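PDB 6JWV: 7,8-dihydro-6-hydroxymethylpterin pyrophosphokinase-dihydropteroate synthase from Plasmodium falciparum, which probably makes 7,8-dihydropteroate in two steps of folate biosynthesis, pyrophosphorylating 6-hydroxymethyl-7,8-dihydropterin with ATP and then condensing the product with 4-aminobenzoate. Local coordinates for residues E387-V392 / D683-H688. The protein carries 1 engineered substitution. Residues are numbered along the deposited sequence; the frame is centred on the assembly and turned at random.
With XTZ (4-{[(2-amino-4-oxo-3,4,7,8-tetrahydropteridin-6-yl)methyl]amino}-N-(1,3-thiazol-2-yl)benzenesulfonamide), chain C.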
ATOM      1  N   GLU A 387       6.771  10.446   8.007  1.00 17.89           N
ATOM      2  CA  GLU A 387       7.013  11.192   6.748  1.00 18.91           C
ATOM      3  C   GLU A 387       8.250  10.732   5.953  1.00 19.26           C
ATOM      4  O   GLU A 387       8.406  11.080   4.775  1.00 19.96           O
ATOM      5  CB  GLU A 387       6.954  12.724   6.959  1.00 19.31           C
ATOM      6  CG  GLU A 387       5.514  13.225   7.072  1.00 21.45           C
ATOM      7  CD  GLU A 387       5.302  14.742   7.201  1.00 23.21           C
ATOM      8  OE1 GLU A 387       6.124  15.557   6.722  1.00 23.58           O
ATOM      9  OE2 GLU A 387       4.241  15.131   7.766  1.00 24.62           O
ATOM     10  N   LYS A 388       9.088   9.905   6.577  1.00 19.37           N
ATOM     11  CA  LYS A 388      10.295   9.403   5.933  1.00 19.67           C
ATOM     12  C   LYS A 388      10.727   8.075   6.530  1.00 17.99           C
ATOM     13  O   LYS A 388      10.793   7.939   7.737  1.00 17.52           O
ATOM     14  CB  LYS A 388      11.442  10.413   6.090  1.00 22.19           C
ATOM     15  CG  LYS A 388      12.492  10.366   4.994  1.00 26.00           C
ATOM     16  CD  LYS A 388      13.836  10.901   5.482  1.00 30.75           C
ATOM     17  CE  LYS A 388      14.535  11.760   4.425  1.00 33.61           C
ATOM     18  NZ  LYS A 388      14.782  11.050   3.134  1.00 34.86           N
ATOM     19  N   THR A 389      11.029   7.109   5.670  1.00 16.46           N
ATOM     20  CA  THR A 389      11.742   5.916   6.074  1.00 15.26           C
ATOM     21  C   THR A 389      13.270   6.141   6.005  1.00 15.58           C
ATOM     22  O   THR A 389      13.862   6.148   4.923  1.00 15.42           O
ATOM     23  CB  THR A 389      11.305   4.722   5.227  1.00 14.69           C
ATOM     24  OG1 THR A 389       9.891   4.537   5.387  1.00 13.97           O
ATOM     25  CG2 THR A 389      12.081   3.441   5.609  1.00 14.19           C
ATOM     26  N   ASN A 390      13.883   6.329   7.177  1.00 15.37           N
ATOM     27  CA  ASN A 390      15.311   6.548   7.316  1.00 15.24           C
ATOM     28  C   ASN A 390      16.074   5.237   7.260  1.00 14.63           C
ATOM     29  O   ASN A 390      15.642   4.238   7.820  1.00 14.90           O
ATOM     30  CB  ASN A 390      15.603   7.203   8.667  1.00 16.39           C
ATOM     31  CG  ASN A 390      15.112   8.630   8.755  1.00 16.63           C
ATOM     32  OD1 ASN A 390      15.730   9.545   8.213  1.00 17.20           O
ATOM     33  ND2 ASN A 390      14.016   8.832   9.474  1.00 16.79           N
ATOM     34  N   ILE A 391      17.214   5.242   6.585  1.00 13.96           N
ATOM     35  CA  ILE A 391      18.098   4.082   6.595  1.00 13.55           C
ATOM     36  C   ILE A 391      19.083   4.180   7.781  1.00 13.78           C
ATOM     37  O   ILE A 391      19.705   5.245   8.006  1.00 14.36           O
ATOM     38  CB  ILE A 391      18.866   3.923   5.267  1.00 12.85           C
ATOM     39  CG1 ILE A 391      17.891   3.728   4.112  1.00 12.65           C
ATOM     40  CG2 ILE A 391      19.833   2.746   5.345  1.00 12.46           C
ATOM     41  CD1 ILE A 391      18.445   4.097   2.746  1.00 12.61           C
ATOM     42  N   VAL A 392      19.201   3.076   8.520  1.00 12.92           N
ATOM     43  CA  VAL A 392      20.194   2.910   9.552  1.00 12.77           C
ATOM     44  C   VAL A 392      21.188   1.845   9.058  1.00 12.94           C
ATOM     45  O   VAL A 392      20.852   0.638   8.963  1.00 12.83           O
ATOM     46  CB  VAL A 392      19.553   2.447  10.887  1.00 12.93           C
ATOM     47  CG1 VAL A 392      20.625   2.252  11.950  1.00 12.71           C
ATOM     48  CG2 VAL A 392      18.490   3.423  11.374  1.00 12.52           C
ATOM     49  N   ASP A 683       9.487   4.353  10.463  1.00 10.10           N
ATOM     50  CA  ASP A 683      10.363   5.517  10.564  1.00 10.11           C
ATOM     51  C   ASP A 683      11.841   5.202  10.308  1.00  9.83           C
ATOM     52  O   ASP A 683      12.498   5.915   9.559  1.00  9.68           O
ATOM     53  CB  ASP A 683      10.096   6.270  11.867  1.00 10.48           C
ATOM     54  CG  ASP A 683       8.605   6.573  12.039  1.00 11.29           C
ATOM     55  OD1 ASP A 683       7.900   5.704  12.632  1.00 11.40           O
ATOM     56  OD2 ASP A 683       8.116   7.628  11.514  1.00 11.32           O
ATOM     57  N   LEU A 684      12.350   4.121  10.901  1.00  9.76           N
ATOM     58  CA  LEU A 684      13.752   3.698  10.692  1.00  9.55           C
ATOM     59  C   LEU A 684      13.859   2.216  10.388  1.00  9.33           C
ATOM     60  O   LEU A 684      13.271   1.382  11.091  1.00  9.52           O
ATOM     61  CB  LEU A 684      14.643   4.074  11.892  1.00  9.63           C
ATOM     62  CG  LEU A 684      14.728   5.563  12.283  1.00  9.66           C
ATOM     63  CD1 LEU A 684      13.755   5.858  13.417  1.00  9.75           C
ATOM     64  CD2 LEU A 684      16.132   5.977  12.687  1.00  9.56           C
ATOM     65  N   ILE A 685      14.590   1.895   9.326  1.00  9.18           N
ATOM     66  CA  ILE A 685      14.940   0.496   8.989  1.00  9.12           C
ATOM     67  C   ILE A 685      16.438   0.278   9.125  1.00  9.30           C
ATOM     68  O   ILE A 685      17.232   1.103   8.691  1.00  9.40           O
ATOM     69  CB  ILE A 685      14.408   0.034   7.610  1.00  8.97           C
ATOM     70  CG1 ILE A 685      14.837   1.004   6.474  1.00  8.77           C
ATOM     71  CG2 ILE A 685      12.893  -0.181   7.687  1.00  8.54           C
ATOM     72  CD1 ILE A 685      14.568   0.478   5.082  1.00  8.51           C
ATOM     73  N   ARG A 686      16.804  -0.816   9.781  1.00  9.74           N
ATOM     74  CA  ARG A 686      18.185  -1.100  10.158  1.00 10.09           C
ATOM     75  C   ARG A 686      18.768  -2.177   9.238  1.00 10.54           C
ATOM     76  O   ARG A 686      18.428  -3.344   9.380  1.00 10.58           O
ATOM     77  CB  ARG A 686      18.241  -1.542  11.623  1.00  9.91           C
ATOM     78  CG  ARG A 686      19.644  -1.743  12.157  1.00  9.97           C
ATOM     79  CD  ARG A 686      19.615  -2.302  13.567  1.00 10.16           C
ATOM     80  NE  ARG A 686      20.955  -2.644  14.060  1.00 10.00           N
ATOM     81  CZ  ARG A 686      21.540  -3.834  13.931  1.00 10.03           C
ATOM     82  NH1 ARG A 686      20.944  -4.861  13.320  1.00  9.64           N
ATOM     83  NH2 ARG A 686      22.753  -3.991  14.425  1.00 10.43           N
ATOM     84  N   VAL A 687      19.654  -1.785   8.319  1.00 11.03           N
ATOM     85  CA  VAL A 687      20.069  -2.676   7.225  1.00 12.02           C
ATOM     86  C   VAL A 687      21.589  -2.800   7.046  1.00 13.00           C
ATOM     87  O   VAL A 687      22.362  -1.869   7.353  1.00 12.97           O
ATOM     88  CB  VAL A 687      19.420  -2.298   5.841  1.00 11.92           C
ATOM     89  CG1 VAL A 687      17.913  -2.454   5.852  1.00 11.80           C
ATOM     90  CG2 VAL A 687      19.779  -0.883   5.410  1.00 11.84           C
ATOM     91  N   HIS A 688      21.994  -3.968   6.539  1.00 14.26           N
ATOM     92  CA  HIS A 688      23.359  -4.218   6.077  1.00 15.33           C
ATOM     93  C   HIS A 688      23.644  -3.554   4.737  1.00 15.94           C
ATOM     94  O   HIS A 688      24.723  -2.981   4.559  1.00 16.66           O
ATOM     95  CB  HIS A 688      23.625  -5.713   5.954  1.00 15.65           C
ATOM     96  CG  HIS A 688      23.666  -6.417   7.267  1.00 16.58           C
ATOM     97  ND1 HIS A 688      22.578  -7.092   7.779  1.00 17.25           N
ATOM     98  CD2 HIS A 688      24.653  -6.535   8.187  1.00 16.61           C
ATOM     99  CE1 HIS A 688      22.895  -7.596   8.959  1.00 17.18           C
ATOM    100  NE2 HIS A 688      24.149  -7.275   9.226  1.00 17.00           N
TER
HETATM  101  O3  XTZ C 801      16.409  -6.122  15.084  1.00 15.07           O
HETATM  102  C16 XTZ C 801      17.246  -5.444  15.715  1.00 15.41           C
HETATM  103  N2  XTZ C 801      16.892  -4.277  16.273  1.00 14.72           N
HETATM  104  C3  XTZ C 801      18.651  -5.902  15.876  1.00 16.06           C
HETATM  105  N4  XTZ C 801      19.121  -7.071  15.369  1.00 17.88           N
HETATM  106  C4  XTZ C 801      20.429  -7.423  15.560  1.00 20.37           C
HETATM  107  C15 XTZ C 801      21.403  -6.556  16.325  1.00 17.83           C
HETATM  108  N8  XTZ C 801      20.823  -5.323  16.839  1.00 15.99           N
HETATM  109  C2  XTZ C 801      19.547  -4.988  16.642  1.00 15.74           C
HETATM  110  N3  XTZ C 801      19.047  -3.823  17.142  1.00 14.65           N
HETATM  111  C1  XTZ C 801      17.746  -3.498  16.958  1.00 14.43           C
HETATM  112  N1  XTZ C 801      17.269  -2.346  17.467  1.00 14.22           N
HETATM  113  C5  XTZ C 801      20.986  -8.713  15.006  1.00 25.84           C
HETATM  114  N5  XTZ C 801      20.521  -9.871  15.771  1.00 36.13           N
HETATM  115  C6  XTZ C 801      19.970 -10.980  15.183  1.00 42.93           C
HETATM  116  C14 XTZ C 801      20.554 -11.480  14.011  1.00 45.03           C
HETATM  117  C13 XTZ C 801      20.011 -12.593  13.395  1.00 49.98           C
HETATM  118  C9  XTZ C 801      18.885 -13.240  13.914  1.00 56.41           C
HETATM  119  C8  XTZ C 801      18.294 -12.757  15.100  1.00 49.53           C
HETATM  120  C7  XTZ C 801      18.840 -11.630  15.732  1.00 44.81           C
HETATM  121  S1  XTZ C 801      18.333 -14.538  13.136  1.00 67.09           S
HETATM  122  O1  XTZ C 801      17.805 -14.252  11.850  1.00 62.24           O
HETATM  123  O2  XTZ C 801      17.249 -15.109  13.894  1.00 67.48           O
HETATM  124  N6  XTZ C 801      19.561 -15.584  12.935  1.00 79.67           N
HETATM  125  C10 XTZ C 801      20.545 -15.540  11.975  1.00 92.64           C
HETATM  126  S2  XTZ C 801      21.510 -16.907  11.523  1.00104.71           S
HETATM  127  C12 XTZ C 801      22.422 -15.999  10.354  1.00101.59           C
HETATM  128  C11 XTZ C 801      21.933 -14.687  10.387  1.00100.26           C
HETATM  129  N7  XTZ C 801      20.908 -14.435  11.271  1.00 96.53           N
HETATM  130  O   HOH W   1       9.947   9.412   9.922  1.00  5.81           O
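Asn390-Val392 and Leu684-Val687 run as neighbouring parallel strands, axes 4.7 Å apart at 31°, where the first and last strands of the TIM barrel meet and close it. Asn390 N and Val392 N donate to Asp683 O and Ile685 O, and Asn390 O and Val392 O accept from Ile685 N and Val687 N, the last bond at 2.8 Å. Asn390 CG lies beside its own backbone N (chi1 -69°), which lets ND2 reach Asp683 O too (3.3 Å), from the opposite face of the carbonyl to Asn390 N. On the face carrying Leu684 and Arg686, Val392 straddles both: CG2 meets Leu684 CD2 at 3.7 Å, and CG1 comes near Arg686 CG. On the face of Ile391 and Ile685, toward helix 690-704, Ile391 CG2 touches Val687 CG2 (3.6 Å), and Thr389 CG2 packs on Ile685 CG1. The extended Arg686 (chi1 -175°) carries its guanidinium to the pterin end of XTZ, whose N8 stands 3.3 Å over the centre of one face; Asp430 forms a salt bridge with NE. The seam thus joins a hydrocarbon-packed barrel wall to the pterin pocket, with Asp430 probably steadying the arginine that lies flat against the ligand.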